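PHOX (Pseudomonas fluorescens, PDB 4A9V) is an alkaline phosphatase that hydrolyses phosphate monoesters, its phosphotransfer chemistry catalysed by a complex iron-calcium cofactor. Local coordinates at residues Ala504-Pro516 with Arg523-Ile536. Sequence-based numbering, arbitrary orientation.
Sequences AGMGNNQMLCADP and RFMVGPIGCEVTGI. With LI (lithium ion), chain G.
In the outer hairpin of a four-stranded propeller blade, strand 510-514 runs antiparallel to 523-526, and a classic beta bulge interrupts the pairing: Phe524 and Met525 both face Met511, whose O takes both their N-H groups, at 2.8 Å from Phe524 N and 3.0 Å from Met525 N. Gln510 CG sits between the backbone N and carbonyl carbon (chi1 60°), and the extended chain carries the amide across the Arg523 side chain, the two planes 69° apart. Arg523 NE hydrogen-bonds Gln510 OE1 at 2.7 Å from well above the carbonyl plane, while Gln510 NE2 binds Asn508 O and, weakly, Met506 O. With an alanine in place of the glutamine, Arg523 NE would probably lose this acceptor and the loop at 506-508 be less firmly fixed, although the guanidinium ends remain held by Ile16, Gln472 and Met474 carbonyls. Beyond the hairpin, Asn508 ND2 reaches Gly527 O (3.0 Å), and Asn509 ND2 meets a lone pair of Cys531 O in plane at 2.9 Å; Asn509 OD1 is taken by Thr493 and Gly495. These amides grip the turn leading to Glu532, whose OE1 binds lithium at 2.4 Å alongside Asp494 and is also bonded by His551. Strand 532-536 already belongs to the next sheet, making this the link between successive blades of a beta-propeller, with the metal ligand Glu532 at its inner end.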
loop_
_atom_site.group_PDB
_atom_site.type_symbol
_atom_site.label_atom_id
_atom_site.label_comp_id
_atom_site.label_asym_id
_atom_site.label_seq_id
_atom_site.Cartn_x
_atom_site.Cartn_y
_atom_site.Cartn_z
ATOM N N ALA A 504 -23.247 10.490 4.571
ATOM C CA ALA A 504 -24.455 9.909 5.156
ATOM C C ALA A 504 -24.858 8.665 4.376
ATOM O O ALA A 504 -25.057 8.727 3.163
ATOM C CB ALA A 504 -25.588 10.924 5.166
ATOM N N GLY A 505 -25.007 7.550 5.086
ATOM C CA GLY A 505 -25.423 6.301 4.469
ATOM C C GLY A 505 -24.291 5.365 4.086
ATOM O O GLY A 505 -24.540 4.247 3.644
ATOM N N MET A 506 -23.049 5.820 4.213
ATOM C CA MET A 506 -21.911 4.997 3.807
ATOM C C MET A 506 -21.373 4.094 4.915
ATOM O O MET A 506 -20.690 3.110 4.638
ATOM C CB MET A 506 -20.799 5.879 3.259
ATOM C CG MET A 506 -21.186 6.492 1.930
ATOM S SD MET A 506 -19.966 7.670 1.330
ATOM C CE MET A 506 -20.586 7.924 -0.331
ATOM N N GLY A 507 -21.626 4.452 6.169
ATOM C CA GLY A 507 -21.194 3.624 7.291
ATOM C C GLY A 507 -19.686 3.491 7.432
ATOM O O GLY A 507 -18.921 4.356 7.004
ATOM N N ASN A 508 -19.272 2.368 8.012
ATOM C CA ASN A 508 -17.870 2.073 8.280
ATOM C C ASN A 508 -17.136 1.739 6.982
ATOM O O ASN A 508 -17.765 1.438 5.959
ATOM C CB ASN A 508 -17.771 0.883 9.240
ATOM C CG ASN A 508 -18.186 1.219 10.662
ATOM O OD1 ASN A 508 -18.500 2.361 10.998
ATOM N ND2 ASN A 508 -18.177 0.203 11.513
ATOM N N ASN A 509 -15.813 1.663 7.063
ATOM C CA ASN A 509 -15.032 1.211 5.924
ATOM C C ASN A 509 -15.335 -0.236 5.576
ATOM O O ASN A 509 -15.900 -0.991 6.374
ATOM C CB ASN A 509 -13.543 1.433 6.182
ATOM C CG ASN A 509 -13.131 2.854 5.899
ATOM O OD1 ASN A 509 -13.423 3.378 4.823
ATOM N ND2 ASN A 509 -12.491 3.503 6.865
ATOM N N GLN A 510 -15.049 -0.590 4.334
ATOM C CA GLN A 510 -15.728 -1.703 3.709
ATOM C C GLN A 510 -14.950 -2.259 2.534
ATOM O O GLN A 510 -13.919 -1.708 2.122
ATOM C CB GLN A 510 -17.101 -1.245 3.269
ATOM C CG GLN A 510 -17.068 -0.101 2.287
ATOM C CD GLN A 510 -18.430 0.543 2.110
ATOM O OE1 GLN A 510 -19.149 0.253 1.143
ATOM N NE2 GLN A 510 -18.778 1.441 3.024
ATOM N N MET A 511 -15.408 -3.407 2.058
ATOM C CA MET A 511 -14.874 -4.013 0.859
ATOM C C MET A 511 -16.026 -4.306 -0.080
ATOM O O MET A 511 -17.075 -4.802 0.340
ATOM C CB MET A 511 -14.097 -5.295 1.194
ATOM C CG MET A 511 -13.465 -5.973 -0.020
ATOM S SD MET A 511 -12.167 -7.157 0.395
ATOM C CE MET A 511 -13.119 -8.405 1.248
ATOM N N LEU A 512 -15.811 -4.007 -1.355
ATOM C CA LEU A 512 -16.793 -4.229 -2.400
ATOM C C LEU A 512 -16.184 -5.097 -3.494
ATOM O O LEU A 512 -14.979 -5.351 -3.510
ATOM C CB LEU A 512 -17.272 -2.888 -2.986
ATOM C CG LEU A 512 -17.741 -1.859 -1.945
ATOM C CD1 LEU A 512 -16.665 -0.827 -1.638
ATOM C CD2 LEU A 512 -19.036 -1.176 -2.376
ATOM N N CYS A 513 -17.042 -5.604 -4.364
ATOM C CA CYS A 513 -16.615 -6.435 -5.468
ATOM C C CYS A 513 -17.248 -5.912 -6.745
ATOM O O CYS A 513 -18.428 -5.572 -6.766
ATOM C CB CYS A 513 -17.043 -7.882 -5.225
ATOM S SG CYS A 513 -16.235 -9.085 -6.305
ATOM N N ALA A 514 -16.459 -5.872 -7.812
ATOM C CA ALA A 514 -16.882 -5.276 -9.070
ATOM C C ALA A 514 -16.647 -6.223 -10.241
ATOM O O ALA A 514 -15.680 -6.999 -10.257
ATOM C CB ALA A 514 -16.149 -3.966 -9.306
ATOM N N ASP A 515 -17.497 -6.078 -11.252
ATOM C CA ASP A 515 -17.362 -6.751 -12.538
ATOM C C ASP A 515 -16.742 -5.774 -13.539
ATOM O O ASP A 515 -17.361 -4.771 -13.887
ATOM C CB ASP A 515 -18.755 -7.183 -13.010
ATOM C CG ASP A 515 -18.727 -7.991 -14.283
ATOM O OD1 ASP A 515 -17.921 -7.675 -15.174
ATOM O OD2 ASP A 515 -19.532 -8.937 -14.401
ATOM N N PRO A 516 -15.491 -6.022 -13.949
ATOM C CA PRO A 516 -14.818 -5.075 -14.832
ATOM C C PRO A 516 -15.555 -4.796 -16.139
ATOM O O PRO A 516 -15.487 -3.679 -16.663
ATOM C CB PRO A 516 -13.474 -5.756 -15.098
ATOM C CG PRO A 516 -13.216 -6.533 -13.857
ATOM C CD PRO A 516 -14.568 -7.061 -13.458
ATOM N N ARG A 523 -21.493 -4.304 -2.452
ATOM C CA ARG A 523 -20.817 -4.287 -1.159
ATOM C C ARG A 523 -20.757 -5.693 -0.582
ATOM O O ARG A 523 -21.771 -6.399 -0.544
ATOM C CB ARG A 523 -21.529 -3.344 -0.185
ATOM C CG ARG A 523 -20.733 -3.085 1.080
ATOM C CD ARG A 523 -21.453 -2.158 2.048
ATOM N NE ARG A 523 -21.650 -0.821 1.497
ATOM C CZ ARG A 523 -22.814 -0.336 1.073
ATOM N NH1 ARG A 523 -23.921 -1.066 1.112
ATOM N NH2 ARG A 523 -22.891 0.924 0.671
ATOM N N PHE A 524 -19.565 -6.095 -0.145
ATOM C CA PHE A 524 -19.307 -7.461 0.310
ATOM C C PHE A 524 -19.075 -7.549 1.822
ATOM O O PHE A 524 -19.531 -8.505 2.447
ATOM C CB PHE A 524 -18.103 -8.041 -0.445
ATOM C CG PHE A 524 -17.695 -9.410 0.018
ATOM C CD1 PHE A 524 -18.356 -10.538 -0.429
ATOM C CD2 PHE A 524 -16.620 -9.573 0.875
ATOM C CE1 PHE A 524 -17.989 -11.794 0.021
ATOM C CE2 PHE A 524 -16.229 -10.829 1.298
ATOM C CZ PHE A 524 -16.899 -11.945 0.851
ATOM N N MET A 525 -18.303 -6.622 2.387
ATOM C CA MET A 525 -17.921 -6.680 3.796
ATOM C C MET A 525 -17.919 -5.272 4.372
ATOM O O MET A 525 -17.520 -4.317 3.706
ATOM C CB MET A 525 -16.525 -7.301 3.952
ATOM C CG MET A 525 -16.101 -7.511 5.395
ATOM S SD MET A 525 -14.416 -8.144 5.540
ATOM C CE MET A 525 -13.485 -6.634 5.351
ATOM N N VAL A 526 -18.335 -5.155 5.628
ATOM C CA VAL A 526 -18.129 -3.939 6.393
ATOM C C VAL A 526 -17.304 -4.264 7.628
ATOM O O VAL A 526 -17.489 -5.309 8.255
ATOM C CB VAL A 526 -19.465 -3.285 6.815
ATOM C CG1 VAL A 526 -19.185 -1.989 7.556
ATOM C CG2 VAL A 526 -20.367 -3.049 5.609
ATOM N N GLY A 527 -16.324 -3.411 7.905
ATOM C CA GLY A 527 -15.431 -3.595 9.033
ATOM C C GLY A 527 -15.877 -2.860 10.280
ATOM O O GLY A 527 -16.898 -2.161 10.281
ATOM N N PRO A 528 -15.079 -2.982 11.342
ATOM C CA PRO A 528 -15.438 -2.457 12.650
ATOM C C PRO A 528 -15.116 -0.966 12.808
ATOM O O PRO A 528 -14.682 -0.293 11.865
ATOM C CB PRO A 528 -14.606 -3.317 13.606
ATOM C CG PRO A 528 -13.404 -3.702 12.812
ATOM C CD PRO A 528 -13.936 -3.910 11.418
ATOM N N ILE A 529 -15.379 -0.443 13.991
ATOM C CA ILE A 529 -15.351 0.991 14.204
ATOM C C ILE A 529 -13.920 1.509 14.174
ATOM O O ILE A 529 -13.029 0.945 14.806
ATOM C CB ILE A 529 -16.044 1.345 15.537
ATOM C CG1 ILE A 529 -17.546 1.065 15.417
ATOM C CG2 ILE A 529 -15.790 2.796 15.925
ATOM C CD1 ILE A 529 -18.308 1.219 16.717
ATOM N N GLY A 530 -13.700 2.570 13.402
ATOM C CA GLY A 530 -12.427 3.274 13.399
ATOM C C GLY A 530 -11.351 2.651 12.524
ATOM O O GLY A 530 -10.251 3.187 12.449
ATOM N N CYS A 531 -11.643 1.515 11.891
ATOM C CA CYS A 531 -10.657 0.826 11.055
ATOM C C CYS A 531 -10.619 1.408 9.650
ATOM O O CYS A 531 -11.531 2.116 9.222
ATOM C CB CYS A 531 -10.955 -0.678 10.983
ATOM S SG CYS A 531 -12.178 -1.170 9.747
ATOM N N GLU A 532 -9.598 1.018 8.899
ATOM C CA GLU A 532 -9.736 0.903 7.455
ATOM C C GLU A 532 -9.526 -0.540 7.027
ATOM O O GLU A 532 -8.987 -1.353 7.776
ATOM C CB GLU A 532 -8.775 1.841 6.708
ATOM C CG GLU A 532 -7.299 1.497 6.812
ATOM C CD GLU A 532 -6.415 2.609 6.261
ATOM O OE1 GLU A 532 -6.157 3.581 7.002
ATOM O OE2 GLU A 532 -5.981 2.511 5.090
ATOM N N VAL A 533 -10.076 -0.878 5.869
ATOM C CA VAL A 533 -9.997 -2.223 5.322
ATOM C C VAL A 533 -8.884 -2.200 4.281
ATOM O O VAL A 533 -8.906 -1.362 3.375
ATOM C CB VAL A 533 -11.345 -2.615 4.689
ATOM C CG1 VAL A 533 -11.240 -3.955 3.991
ATOM C CG2 VAL A 533 -12.437 -2.645 5.749
ATOM N N THR A 534 -7.859 -3.025 4.480
ATOM C CA THR A 534 -6.656 -2.932 3.680
ATOM C C THR A 534 -5.921 -4.262 3.712
ATOM O O THR A 534 -5.971 -4.974 4.707
ATOM C CB THR A 534 -5.770 -1.780 4.168
ATOM O OG1 THR A 534 -4.704 -1.570 3.236
ATOM C CG2 THR A 534 -5.247 -2.023 5.576
ATOM N N GLY A 535 -5.220 -4.579 2.631
ATOM C CA GLY A 535 -4.545 -5.861 2.516
ATOM C C GLY A 535 -5.495 -6.918 1.988
ATOM O O GLY A 535 -6.584 -7.111 2.534
ATOM N N ILE A 536 -5.092 -7.596 0.923
ATOM C CA ILE A 536 -5.896 -8.680 0.372
ATOM C C ILE A 536 -4.997 -9.740 -0.240
ATOM O O ILE A 536 -4.025 -9.431 -0.928
ATOM C CB ILE A 536 -6.940 -8.163 -0.642
ATOM C CG1 ILE A 536 -7.829 -9.308 -1.125
ATOM C CG2 ILE A 536 -6.288 -7.421 -1.803
ATOM C CD1 ILE A 536 -9.047 -8.836 -1.884
HETATM LI LI LI G . -6.528 5.983 6.821
HETATM O O HOH W 1 -16.027 3.793 12.152
HETATM O O HOH W 2 -14.706 1.966 9.769
HETATM O O HOH W 3 -7.915 7.427 6.928
HETATM O O HOH W 4 -8.547 5.621 8.384
HETATM O O HOH W 5 -4.918 6.268 5.867
#